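Side-chain contacts in MGS-M4 (Unidentified, PDB 4Q3M), which probably reduces carbonyl compounds with a nicotinamide cofactor, as other aldo-keto reductases do, although its substrate is unknown: residues A[4-9]-A[130-135]; A[100-105]-A[180-185]; A[202-207]-A[246-251]. One frame throughout, in Å; residues are numbered along the deposited sequence.

Contact 1: A[4-9]-A[130-135]; sequences VKLNNN and VKAIGV
Asn8 reaches from the turn of an N-terminal hairpin to the backbone of Lys131, just ahead of strand 133-136. Its CB already heads for that segment, and the chi1 of 67° sets CG between the backbone N and the carbonyl carbon, a crowded position that brings the amide up to the carbonyl. CG stands 4.1 Å from Lys131 O, and ND2 closes on Lys131 O in a 2.9 Å hydrogen bond. The oxygen lies almost in the amide plane and ND2 almost in line with the C=O bond, although the N-H itself is bent at 135°. ND2 also donates to Tyr125 OH, while OD1 makes a weak bond with Tyr10 N; the two bonds of ND2, helped by the weak one at OD1, would hold the amide's orientation. A leucine here would probably leave Lys131 O and Tyr125 OH without their shared donor. Beside this polar arm, Leu6 CD1 meets Ala132 CB at 3.7 Å. The type I turn from Leu6 to Asn9 thus joins a polar and an apolar grip. As in other aldo-keto reductases, hairpin 3-5/11-13 probably closes the floor of the barrel, here set against Gln180 of strand 180-184, Met155, and Tyr125 of helix 111-126.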
ATOM      1  N   VAL A   4       9.124  -9.845  23.946  1.00 52.84           N
ATOM      2  CA  VAL A   4       8.058 -10.711  23.473  1.00 52.12           C
ATOM      3  C   VAL A   4       8.665 -12.050  23.073  1.00 53.02           C
ATOM      4  O   VAL A   4       9.868 -12.142  22.836  1.00 51.65           O
ATOM      5  CB  VAL A   4       7.312 -10.101  22.271  1.00 46.45           C
ATOM      6  CG1 VAL A   4       6.758  -8.730  22.628  1.00 44.45           C
ATOM      7  CG2 VAL A   4       8.233 -10.007  21.062  1.00 45.34           C
ATOM      8  N   LYS A   5       7.845 -13.093  23.003  1.00 51.52           N
ATOM      9  CA  LYS A   5       8.343 -14.379  22.529  1.00 55.11           C
ATOM     10  C   LYS A   5       7.704 -14.789  21.207  1.00 50.63           C
ATOM     11  O   LYS A   5       6.484 -14.847  21.069  1.00 52.65           O
ATOM     12  CB  LYS A   5       8.136 -15.474  23.578  1.00 62.94           C
ATOM     13  CG  LYS A   5       8.358 -15.023  25.013  1.00 70.11           C
ATOM     14  CD  LYS A   5       8.968 -16.146  25.838  1.00 77.63           C
ATOM     15  CE  LYS A   5       8.270 -17.473  25.592  1.00 81.52           C
ATOM     16  NZ  LYS A   5       9.179 -18.620  25.873  1.00 87.66           N
ATOM     17  N   LEU A   6       8.564 -15.061  20.232  1.00 45.45           N
ATOM     18  CA  LEU A   6       8.143 -15.465  18.899  1.00 43.93           C
ATOM     19  C   LEU A   6       7.566 -16.875  18.950  1.00 46.00           C
ATOM     20  O   LEU A   6       7.625 -17.532  19.989  1.00 46.52           O
ATOM     21  CB  LEU A   6       9.329 -15.390  17.934  1.00 42.22           C
ATOM     22  CG  LEU A   6      10.138 -14.092  18.056  1.00 40.22           C
ATOM     23  CD1 LEU A   6      11.302 -14.074  17.081  1.00 42.73           C
ATOM     24  CD2 LEU A   6       9.256 -12.866  17.858  1.00 34.49           C
ATOM     25  N   ASN A   7       7.018 -17.347  17.833  1.00 46.80           N
ATOM     26  CA  ASN A   7       6.321 -18.633  17.810  1.00 50.14           C
ATOM     27  C   ASN A   7       7.223 -19.839  18.087  1.00 54.81           C
ATOM     28  O   ASN A   7       6.735 -20.951  18.284  1.00 46.73           O
ATOM     29  CB  ASN A   7       5.601 -18.817  16.468  1.00 48.78           C
ATOM     30  CG  ASN A   7       6.546 -18.780  15.276  1.00 45.43           C
ATOM     31  OD1 ASN A   7       7.607 -19.404  15.279  1.00 44.49           O
ATOM     32  ND2 ASN A   7       6.156 -18.041  14.244  1.00 43.57           N
ATOM     33  N   ASN A   8       8.534 -19.616  18.100  1.00 59.63           N
ATOM     34  CA  ASN A   8       9.486 -20.674  18.421  1.00 48.14           C
ATOM     35  C   ASN A   8      10.046 -20.506  19.830  1.00 50.88           C
ATOM     36  O   ASN A   8      11.115 -21.030  20.149  1.00 53.93           O
ATOM     37  CB  ASN A   8      10.624 -20.701  17.401  1.00 47.67           C
ATOM     38  CG  ASN A   8      11.505 -19.469  17.474  1.00 45.80           C
ATOM     39  OD1 ASN A   8      11.061 -18.397  17.879  1.00 52.70           O
ATOM     40  ND2 ASN A   8      12.764 -19.620  17.081  1.00 47.08           N
ATOM     41  N   ASN A   9       9.314 -19.759  20.654  1.00 51.28           N
ATOM     42  CA  ASN A   9       9.661 -19.501  22.054  1.00 53.38           C
ATOM     43  C   ASN A   9      10.950 -18.700  22.232  1.00 52.99           C
ATOM     44  O   ASN A   9      11.484 -18.617  23.339  1.00 57.13           O
ATOM     45  CB  ASN A   9       9.770 -20.817  22.832  1.00 58.97           C
ATOM     46  CG  ASN A   9       8.531 -21.678  22.698  1.00 60.02           C
ATOM     47  OD1 ASN A   9       7.408 -21.175  22.713  1.00 58.03           O
ATOM     48  ND2 ASN A   9       8.730 -22.984  22.564  1.00 63.58           N
ATOM     49  N   VAL A 130      20.743 -19.119  12.423  1.00 54.20           N
ATOM     50  CA  VAL A 130      19.761 -18.096  12.768  1.00 54.01           C
ATOM     51  C   VAL A 130      18.790 -18.615  13.821  1.00 53.37           C
ATOM     52  O   VAL A 130      18.289 -19.734  13.721  1.00 56.57           O
ATOM     53  CB  VAL A 130      18.967 -17.603  11.540  1.00 51.03           C
ATOM     54  CG1 VAL A 130      19.755 -16.554  10.789  1.00 52.44           C
ATOM     55  CG2 VAL A 130      18.609 -18.759  10.630  1.00 50.10           C
ATOM     56  N   LYS A 131      18.534 -17.792  14.831  1.00 52.60           N
ATOM     57  CA  LYS A 131      17.672 -18.184  15.938  1.00 51.78           C
ATOM     58  C   LYS A 131      16.206 -17.897  15.634  1.00 49.60           C
ATOM     59  O   LYS A 131      15.311 -18.433  16.288  1.00 52.54           O
ATOM     60  CB  LYS A 131      18.097 -17.466  17.219  1.00 47.58           C
ATOM     61  CG  LYS A 131      19.489 -17.844  17.696  1.00 48.36           C
ATOM     62  CD  LYS A 131      19.604 -19.347  17.892  1.00 50.73           C
ATOM     63  CE  LYS A 131      21.015 -19.754  18.281  1.00 54.43           C
ATOM     64  NZ  LYS A 131      21.128 -21.227  18.467  1.00 57.55           N
ATOM     65  N   ALA A 132      15.970 -17.051  14.638  1.00 45.50           N
ATOM     66  CA  ALA A 132      14.616 -16.715  14.217  1.00 45.16           C
ATOM     67  C   ALA A 132      14.609 -16.212  12.778  1.00 45.28           C
ATOM     68  O   ALA A 132      15.498 -15.465  12.367  1.00 42.56           O
ATOM     69  CB  ALA A 132      14.010 -15.676  15.147  1.00 44.98           C
ATOM     70  N   ILE A 133      13.607 -16.629  12.011  1.00 43.24           N
ATOM     71  CA  ILE A 133      13.483 -16.203  10.621  1.00 36.95           C
ATOM     72  C   ILE A 133      12.135 -15.542  10.367  1.00 35.77           C
ATOM     73  O   ILE A 133      11.119 -15.939  10.937  1.00 34.71           O
ATOM     74  CB  ILE A 133      13.663 -17.385   9.648  1.00 34.38           C
ATOM     75  CG1 ILE A 133      12.738 -18.543  10.031  1.00 33.53           C
ATOM     76  CG2 ILE A 133      15.111 -17.851   9.637  1.00 32.66           C
ATOM     77  CD1 ILE A 133      12.818 -19.725   9.093  1.00 32.65           C
ATOM     78  N   GLY A 134      12.133 -14.526   9.511  1.00 36.46           N
ATOM     79  CA  GLY A 134      10.914 -13.809   9.187  1.00 35.78           C
ATOM     80  C   GLY A 134      11.035 -13.005   7.908  1.00 36.36           C
ATOM     81  O   GLY A 134      11.931 -13.240   7.096  1.00 32.78           O
ATOM     82  N   VAL A 135      10.126 -12.052   7.726  1.00 37.31           N
ATOM     83  CA  VAL A 135      10.130 -11.209   6.536  1.00 34.68           C
ATOM     84  C   VAL A 135       9.987  -9.733   6.878  1.00 36.27           C
ATOM     85  O   VAL A 135       9.839  -9.360   8.043  1.00 34.92           O
ATOM     86  CB  VAL A 135       9.001 -11.594   5.564  1.00 29.61           C
ATOM     87  CG1 VAL A 135       9.279 -12.949   4.939  1.00 31.56           C
ATOM     88  CG2 VAL A 135       7.657 -11.587   6.281  1.00 28.55           C
TER

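Contact 2: A[100-105]-A[180-185]; sequences IDLYLI and QLEAYA
Leu102 and Leu104 send their side chains across the barrel interior to the carboxylate of Glu182, whose strand is the seventh of the eight while theirs is the fourth. Along the first segment, Asp101 precedes the crossing and is engaged by other parts of the chain: its OD2 pairs with Arg65 and Val70 N, and its OD1 with Tyr10 OH. Leu102 then turns inward; with CG anti to the backbone N (chi1 179°), its CD2 comes to 4.3 Å from Glu182 OE1. Tyr103 faces the other way, its ring meeting Phe88 of helix 81-94 edge-to-face and also touching Phe121 of helix 111-126. Leu104 is inward again and sets CD1 4.1 Å from Glu182 OE1, the two side chains crossing obliquely. Glu182 meets them with an extended chain, chi2 179°, which carries its carboxylate well away from its own strand; the nearest alpha carbons, Leu104 CA and Glu182 CA, are still 11.1 Å apart. Ile105 points outward and lies on Gln79. Between the two strands the contact is therefore one of methyls against an acidic oxygen, without a polar bond. That oxygen, buried close to the chain's centre, accepts a hydrogen bond from Gln158 NE2 on strand 156-160, which would partly repay the cost of burial, while the leucine methyls around it would tend to favour the protonated acid.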
ATOM      1  N   ILE A 100      23.134 -15.397  14.054  1.00 48.81           N
ATOM      2  CA  ILE A 100      22.315 -14.189  14.012  1.00 43.33           C
ATOM      3  C   ILE A 100      20.961 -14.451  14.664  1.00 42.51           C
ATOM      4  O   ILE A 100      20.356 -15.498  14.449  1.00 44.82           O
ATOM      5  CB  ILE A 100      22.129 -13.693  12.561  1.00 42.64           C
ATOM      6  CG1 ILE A 100      23.450 -13.146  12.024  1.00 48.75           C
ATOM      7  CG2 ILE A 100      21.063 -12.615  12.480  1.00 43.14           C
ATOM      8  CD1 ILE A 100      23.406 -12.731  10.574  1.00 50.64           C
ATOM      9  N   ASP A 101      20.495 -13.503  15.472  1.00 42.62           N
ATOM     10  CA  ASP A 101      19.242 -13.667  16.200  1.00 44.53           C
ATOM     11  C   ASP A 101      18.034 -13.707  15.267  1.00 47.13           C
ATOM     12  O   ASP A 101      17.175 -14.580  15.389  1.00 47.09           O
ATOM     13  CB  ASP A 101      19.075 -12.545  17.225  1.00 41.98           C
ATOM     14  CG  ASP A 101      20.187 -12.530  18.257  1.00 46.39           C
ATOM     15  OD1 ASP A 101      20.073 -13.257  19.267  1.00 45.27           O
ATOM     16  OD2 ASP A 101      21.175 -11.793  18.057  1.00 46.75           O
ATOM     17  N   LEU A 102      17.972 -12.760  14.335  1.00 45.48           N
ATOM     18  CA  LEU A 102      16.849 -12.679  13.408  1.00 42.21           C
ATOM     19  C   LEU A 102      17.309 -12.311  12.001  1.00 42.05           C
ATOM     20  O   LEU A 102      18.114 -11.398  11.819  1.00 47.68           O
ATOM     21  CB  LEU A 102      15.818 -11.664  13.909  1.00 41.00           C
ATOM     22  CG  LEU A 102      14.569 -11.433  13.056  1.00 38.36           C
ATOM     23  CD1 LEU A 102      13.803 -12.731  12.847  1.00 34.79           C
ATOM     24  CD2 LEU A 102      13.676 -10.381  13.696  1.00 39.97           C
ATOM     25  N   TYR A 103      16.795 -13.031  11.010  1.00 41.42           N
ATOM     26  CA  TYR A 103      17.124 -12.761   9.615  1.00 42.39           C
ATOM     27  C   TYR A 103      15.842 -12.559   8.812  1.00 38.63           C
ATOM     28  O   TYR A 103      14.947 -13.403   8.838  1.00 40.66           O
ATOM     29  CB  TYR A 103      17.958 -13.901   9.028  1.00 42.36           C
ATOM     30  CG  TYR A 103      18.776 -13.513   7.817  1.00 42.42           C
ATOM     31  CD1 TYR A 103      19.491 -12.323   7.791  1.00 42.15           C
ATOM     32  CD2 TYR A 103      18.852 -14.346   6.710  1.00 40.34           C
ATOM     33  CE1 TYR A 103      20.246 -11.966   6.688  1.00 39.55           C
ATOM     34  CE2 TYR A 103      19.606 -13.997   5.602  1.00 37.95           C
ATOM     35  CZ  TYR A 103      20.302 -12.807   5.598  1.00 37.43           C
ATOM     36  OH  TYR A 103      21.053 -12.456   4.499  1.00 35.38           O
ATOM     37  N   LEU A 104      15.757 -11.438   8.104  1.00 35.64           N
ATOM     38  CA  LEU A 104      14.529 -11.071   7.407  1.00 35.57           C
ATOM     39  C   LEU A 104      14.716 -10.925   5.900  1.00 38.86           C
ATOM     40  O   LEU A 104      15.782 -10.527   5.430  1.00 33.09           O
ATOM     41  CB  LEU A 104      13.974  -9.757   7.968  1.00 31.48           C
ATOM     42  CG  LEU A 104      13.700  -9.657   9.468  1.00 33.07           C
ATOM     43  CD1 LEU A 104      13.256  -8.246   9.828  1.00 30.53           C
ATOM     44  CD2 LEU A 104      12.655 -10.670   9.897  1.00 28.56           C
ATOM     45  N   ILE A 105      13.667 -11.251   5.151  1.00 39.76           N
ATOM     46  CA  ILE A 105      13.594 -10.895   3.740  1.00 36.15           C
ATOM     47  C   ILE A 105      13.140  -9.443   3.659  1.00 37.35           C
ATOM     48  O   ILE A 105      12.055  -9.102   4.128  1.00 37.83           O
ATOM     49  CB  ILE A 105      12.623 -11.801   2.959  1.00 35.87           C
ATOM     50  CG1 ILE A 105      12.988 -13.276   3.158  1.00 36.76           C
ATOM     51  CG2 ILE A 105      12.630 -11.441   1.481  1.00 29.50           C
ATOM     52  CD1 ILE A 105      12.073 -14.239   2.430  1.00 26.49           C
ATOM     53  N   GLN A 180       4.923 -12.168  14.721  1.00 29.52           N
ATOM     54  CA  GLN A 180       5.200 -10.959  15.483  1.00 33.08           C
ATOM     55  C   GLN A 180       5.415  -9.775  14.553  1.00 40.06           C
ATOM     56  O   GLN A 180       6.413  -9.713  13.835  1.00 45.35           O
ATOM     57  CB  GLN A 180       6.422 -11.145  16.382  1.00 36.86           C
ATOM     58  CG  GLN A 180       6.842  -9.878  17.114  1.00 39.42           C
ATOM     59  CD  GLN A 180       5.793  -9.396  18.098  1.00 36.49           C
ATOM     60  OE1 GLN A 180       5.206 -10.189  18.833  1.00 38.79           O
ATOM     61  NE2 GLN A 180       5.552  -8.091  18.114  1.00 32.89           N
ATOM     62  N   LEU A 181       4.475  -8.837  14.564  1.00 36.23           N
ATOM     63  CA  LEU A 181       4.609  -7.637  13.755  1.00 32.85           C
ATOM     64  C   LEU A 181       5.649  -6.707  14.366  1.00 32.88           C
ATOM     65  O   LEU A 181       5.626  -6.433  15.566  1.00 37.53           O
ATOM     66  CB  LEU A 181       3.266  -6.919  13.615  1.00 36.07           C
ATOM     67  CG  LEU A 181       3.219  -5.811  12.560  1.00 33.25           C
ATOM     68  CD1 LEU A 181       1.989  -5.959  11.683  1.00 32.43           C
ATOM     69  CD2 LEU A 181       3.246  -4.441  13.218  1.00 36.24           C
ATOM     70  N   GLU A 182       6.568  -6.236  13.531  1.00 29.80           N
ATOM     71  CA  GLU A 182       7.603  -5.315  13.970  1.00 30.19           C
ATOM     72  C   GLU A 182       7.459  -3.995  13.225  1.00 29.56           C
ATOM     73  O   GLU A 182       7.259  -3.977  12.011  1.00 32.38           O
ATOM     74  CB  GLU A 182       8.992  -5.916  13.748  1.00 33.31           C
ATOM     75  CG  GLU A 182      10.127  -5.109  14.353  1.00 36.29           C
ATOM     76  CD  GLU A 182      11.481  -5.758  14.134  1.00 43.24           C
ATOM     77  OE1 GLU A 182      11.599  -6.592  13.211  1.00 44.42           O
ATOM     78  OE2 GLU A 182      12.425  -5.436  14.885  1.00 43.16           O
ATOM     79  N   ALA A 183       7.555  -2.890  13.954  1.00 28.48           N
ATOM     80  CA  ALA A 183       7.332  -1.578  13.366  1.00 30.44           C
ATOM     81  C   ALA A 183       8.634  -0.837  13.103  1.00 34.11           C
ATOM     82  O   ALA A 183       9.378  -0.530  14.034  1.00 33.20           O
ATOM     83  CB  ALA A 183       6.434  -0.746  14.270  1.00 27.15           C
ATOM     84  N   TYR A 184       8.914  -0.553  11.833  1.00 38.27           N
ATOM     85  CA  TYR A 184       9.994   0.367  11.506  1.00 39.11           C
ATOM     86  C   TYR A 184       9.373   1.703  11.119  1.00 40.97           C
ATOM     87  O   TYR A 184       8.167   1.785  10.878  1.00 40.87           O
ATOM     88  CB  TYR A 184      10.907  -0.185  10.398  1.00 36.11           C
ATOM     89  CG  TYR A 184      10.385  -0.106   8.973  1.00 39.00           C
ATOM     90  CD1 TYR A 184      10.474   1.073   8.238  1.00 38.42           C
ATOM     91  CD2 TYR A 184       9.852  -1.226   8.347  1.00 38.59           C
ATOM     92  CE1 TYR A 184      10.015   1.143   6.937  1.00 40.32           C
ATOM     93  CE2 TYR A 184       9.394  -1.166   7.042  1.00 40.62           C
ATOM     94  CZ  TYR A 184       9.477   0.020   6.343  1.00 42.00           C
ATOM     95  OH  TYR A 184       9.022   0.085   5.045  1.00 36.06           O
ATOM     96  N   ALA A 185      10.207   2.737  11.060  1.00 40.62           N
ATOM     97  CA  ALA A 185       9.743   4.119  10.951  1.00 39.41           C
ATOM     98  C   ALA A 185       8.642   4.445  11.967  1.00 35.79           C
ATOM     99  O   ALA A 185       7.582   4.949  11.589  1.00 33.76           O
ATOM    100  CB  ALA A 185       9.254   4.403   9.536  1.00 28.36           C
TER

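Contact 3: A[202-207]-A[246-251]; sequences AKIAKK and FTLDEE
Lys207 and Asp249 extend toward each other from opposite directions to form a salt bridge between helix 199-207 and the start of helix 250-257. The lysine runs straight, CG anti to the backbone N (chi1 -178°), which spans the gap and puts NZ at Asp249 OD2. The modelled separation of Lys207 NZ and Asp249 OD2, 2.4 Å, is too short to trust at this resolution, but the pairing of charges is plain. The same ammonium has a second acidic partner in Asp252 OD2, and a long third one in Glu251 OE1, 3.9 Å from Lys207 NZ. Of the two Asp249 oxygens, OD2 is the nearer to the lysine, while OD1, itself 3.2 Å from Lys207 NZ, accepts from Asp252 N, which makes Asp249 the N-cap of helix 250-257. Just before it, Glu222 OE2 takes up both Leu248 N and Thr247 OG1, tying the approach to this helix to helix 212-222. Beneath the charges runs an apolar layer: Ile204 CD1 meets Leu248 CD2 at 4.1 Å, the two side chains crossing at about a right angle. Ile215 and Arg218 of helix 212-222 and Ile256 adjoin this pair. Both helices fit the two that aldo-keto reductases add to the regular barrel. Acids clustered at a helix start would probably be stabilised by the dipole there and would repel one another less with one ammonium among them; the residue that caps helix 250-257 also pairs with the lysine of helix 199-207, which is likely to favour their adjacency.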
ATOM      1  N   ALA A 202       0.607  15.706  20.793  1.00 63.84           N
ATOM      2  CA  ALA A 202       1.195  16.759  21.614  1.00 67.02           C
ATOM      3  C   ALA A 202       0.463  16.899  22.942  1.00 70.54           C
ATOM      4  O   ALA A 202       1.077  17.173  23.972  1.00 69.19           O
ATOM      5  CB  ALA A 202       1.190  18.083  20.864  1.00 68.32           C
ATOM      6  N   LYS A 203      -0.853  16.711  22.912  1.00 74.75           N
ATOM      7  CA  LYS A 203      -1.666  16.844  24.113  1.00 79.70           C
ATOM      8  C   LYS A 203      -1.352  15.722  25.096  1.00 78.27           C
ATOM      9  O   LYS A 203      -0.981  15.984  26.234  1.00 77.44           O
ATOM     10  CB  LYS A 203      -3.161  16.843  23.770  1.00 86.08           C
ATOM     11  CG  LYS A 203      -4.052  16.195  24.832  1.00 93.23           C
ATOM     12  CD  LYS A 203      -5.212  15.429  24.214  1.00 96.70           C
ATOM     13  CE  LYS A 203      -6.055  14.741  25.282  1.00 98.65           C
ATOM     14  NZ  LYS A 203      -5.352  13.580  25.900  1.00 95.54           N
ATOM     15  N   ILE A 204      -1.475  14.474  24.651  1.00 79.22           N
ATOM     16  CA  ILE A 204      -1.372  13.344  25.568  1.00 78.32           C
ATOM     17  C   ILE A 204       0.049  13.247  26.128  1.00 73.78           C
ATOM     18  O   ILE A 204       0.284  12.584  27.139  1.00 73.80           O
ATOM     19  CB  ILE A 204      -1.819  12.016  24.873  1.00 74.52           C
ATOM     20  CG1 ILE A 204      -0.704  11.360  24.053  1.00 76.18           C
ATOM     21  CG2 ILE A 204      -3.069  12.234  24.034  1.00 74.38           C
ATOM     22  CD1 ILE A 204       0.098  10.349  24.841  1.00 75.34           C
ATOM     23  N   ALA A 205       0.989  13.925  25.473  1.00 69.99           N
ATOM     24  CA  ALA A 205       2.351  14.036  25.979  1.00 69.01           C
ATOM     25  C   ALA A 205       2.397  14.905  27.237  1.00 70.66           C
ATOM     26  O   ALA A 205       3.294  14.760  28.067  1.00 69.80           O
ATOM     27  CB  ALA A 205       3.270  14.601  24.907  1.00 67.83           C
ATOM     28  N   LYS A 206       1.426  15.807  27.367  1.00 70.76           N
ATOM     29  CA  LYS A 206       1.289  16.632  28.566  1.00 71.36           C
ATOM     30  C   LYS A 206       0.913  15.770  29.767  1.00 70.87           C
ATOM     31  O   LYS A 206       1.283  16.065  30.903  1.00 79.40           O
ATOM     32  CB  LYS A 206       0.231  17.724  28.353  1.00 76.17           C
ATOM     33  CG  LYS A 206      -1.041  17.528  29.185  1.00 85.30           C
ATOM     34  CD  LYS A 206      -2.155  18.503  28.832  1.00 92.07           C
ATOM     35  CE  LYS A 206      -2.652  18.294  27.409  1.00 92.35           C
ATOM     36  NZ  LYS A 206      -3.771  19.207  27.049  1.00 94.37           N
ATOM     37  N   LYS A 207       0.187  14.693  29.494  1.00 66.90           N
ATOM     38  CA  LYS A 207      -0.441  13.889  30.531  1.00 71.06           C
ATOM     39  C   LYS A 207       0.573  13.027  31.270  1.00 72.47           C
ATOM     40  O   LYS A 207       0.431  12.768  32.466  1.00 78.27           O
ATOM     41  CB  LYS A 207      -1.533  13.019  29.906  1.00 70.96           C
ATOM     42  CG  LYS A 207      -2.310  12.149  30.868  1.00 71.54           C
ATOM     43  CD  LYS A 207      -3.404  11.414  30.115  1.00 69.83           C
ATOM     44  CE  LYS A 207      -4.111  10.399  30.988  1.00 71.82           C
ATOM     45  NZ  LYS A 207      -5.140   9.658  30.210  1.00 71.13           N
ATOM     46  N   PHE A 246       6.156   4.405  32.419  1.00 70.27           N
ATOM     47  CA  PHE A 246       4.784   4.895  32.383  1.00 69.87           C
ATOM     48  C   PHE A 246       3.913   4.026  31.482  1.00 68.46           C
ATOM     49  O   PHE A 246       4.409   3.124  30.804  1.00 63.10           O
ATOM     50  CB  PHE A 246       4.743   6.352  31.916  1.00 65.29           C
ATOM     51  CG  PHE A 246       4.817   6.517  30.424  1.00 65.20           C
ATOM     52  CD1 PHE A 246       3.719   6.967  29.710  1.00 64.17           C
ATOM     53  CD2 PHE A 246       5.983   6.224  29.736  1.00 65.89           C
ATOM     54  CE1 PHE A 246       3.781   7.124  28.338  1.00 61.54           C
ATOM     55  CE2 PHE A 246       6.052   6.378  28.365  1.00 63.36           C
ATOM     56  CZ  PHE A 246       4.950   6.830  27.666  1.00 61.41           C
ATOM     57  N   THR A 247       2.615   4.306  31.478  1.00 68.87           N
ATOM     58  CA  THR A 247       1.658   3.517  30.712  1.00 64.56           C
ATOM     59  C   THR A 247       0.631   4.407  30.021  1.00 62.21           C
ATOM     60  O   THR A 247       0.501   5.587  30.346  1.00 63.23           O
ATOM     61  CB  THR A 247       0.924   2.504  31.612  1.00 65.11           C
ATOM     62  OG1 THR A 247      -0.040   1.782  30.836  1.00 66.59           O
ATOM     63  CG2 THR A 247       0.215   3.221  32.750  1.00 68.51           C
ATOM     64  N   LEU A 248      -0.095   3.836  29.066  1.00 58.58           N
ATOM     65  CA  LEU A 248      -1.148   4.559  28.363  1.00 57.02           C
ATOM     66  C   LEU A 248      -2.506   3.922  28.638  1.00 57.04           C
ATOM     67  O   LEU A 248      -2.698   2.730  28.395  1.00 53.82           O
ATOM     68  CB  LEU A 248      -0.870   4.590  26.859  1.00 52.94           C
ATOM     69  CG  LEU A 248       0.399   5.323  26.419  1.00 50.15           C
ATOM     70  CD1 LEU A 248       0.603   5.191  24.919  1.00 47.16           C
ATOM     71  CD2 LEU A 248       0.340   6.787  26.828  1.00 50.82           C
ATOM     72  N   ASP A 249      -3.446   4.715  29.143  1.00 57.61           N
ATOM     73  CA  ASP A 249      -4.764   4.195  29.489  1.00 61.76           C
ATOM     74  C   ASP A 249      -5.653   4.043  28.259  1.00 61.68           C
ATOM     75  O   ASP A 249      -5.246   4.363  27.142  1.00 52.94           O
ATOM     76  CB  ASP A 249      -5.444   5.088  30.534  1.00 59.67           C
ATOM     77  CG  ASP A 249      -5.524   6.546  30.110  1.00 64.20           C
ATOM     78  OD1 ASP A 249      -5.783   6.827  28.921  1.00 61.78           O
ATOM     79  OD2 ASP A 249      -5.332   7.420  30.981  1.00 64.10           O
ATOM     80  N   GLU A 250      -6.871   3.560  28.482  1.00 63.42           N
ATOM     81  CA  GLU A 250      -7.805   3.268  27.400  1.00 64.36           C
ATOM     82  C   GLU A 250      -8.157   4.500  26.568  1.00 61.02           C
ATOM     83  O   GLU A 250      -8.180   4.436  25.339  1.00 56.92           O
ATOM     84  CB  GLU A 250      -9.085   2.644  27.965  1.00 72.65           C
ATOM     85  CG  GLU A 250     -10.225   2.552  26.964  1.00 80.30           C
ATOM     86  CD  GLU A 250     -11.435   1.830  27.524  1.00 92.00           C
ATOM     87  OE1 GLU A 250     -11.501   1.642  28.758  1.00 96.91           O
ATOM     88  OE2 GLU A 250     -12.322   1.451  26.731  1.00 95.34           O
ATOM     89  N   GLU A 251      -8.426   5.618  27.237  1.00 63.55           N
ATOM     90  CA  GLU A 251      -8.838   6.828  26.533  1.00 66.91           C
ATOM     91  C   GLU A 251      -7.681   7.410  25.723  1.00 61.48           C
ATOM     92  O   GLU A 251      -7.901   8.061  24.703  1.00 58.00           O
ATOM     93  CB  GLU A 251      -9.388   7.872  27.512  1.00 75.36           C
ATOM     94  CG  GLU A 251      -8.371   8.888  28.010  1.00 79.00           C
ATOM     95  CD  GLU A 251      -9.021  10.058  28.721  1.00 86.55           C
ATOM     96  OE1 GLU A 251      -8.416  11.150  28.747  1.00 86.75           O
ATOM     97  OE2 GLU A 251     -10.138   9.885  29.253  1.00 90.90           O
TER

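How the contacts relate
Contacts 1 and 2 adjoin, their centres 9 Å apart: strands 133-136 and 102-105 are sheet neighbours, with Ala132 O 3.1 Å from Tyr103 N and Lys131 N 3.0 Å from Ile100 O, both probable hydrogen bonds. Leu6 of contact 1 also touches Gln180 of contact 2, so the hairpin turn bears on the approach to strand 133-136 and on strand 180-184. Contact 3 stands apart on the periphery, its nearest atoms about 15 Å from contact 1 and about 14 Å from contact 2. Together they sample the probable closed end, the interior and an outlying helix pair of one barrel. In this family the active site lies at the opposite mouth, at the C-terminal ends of the strands.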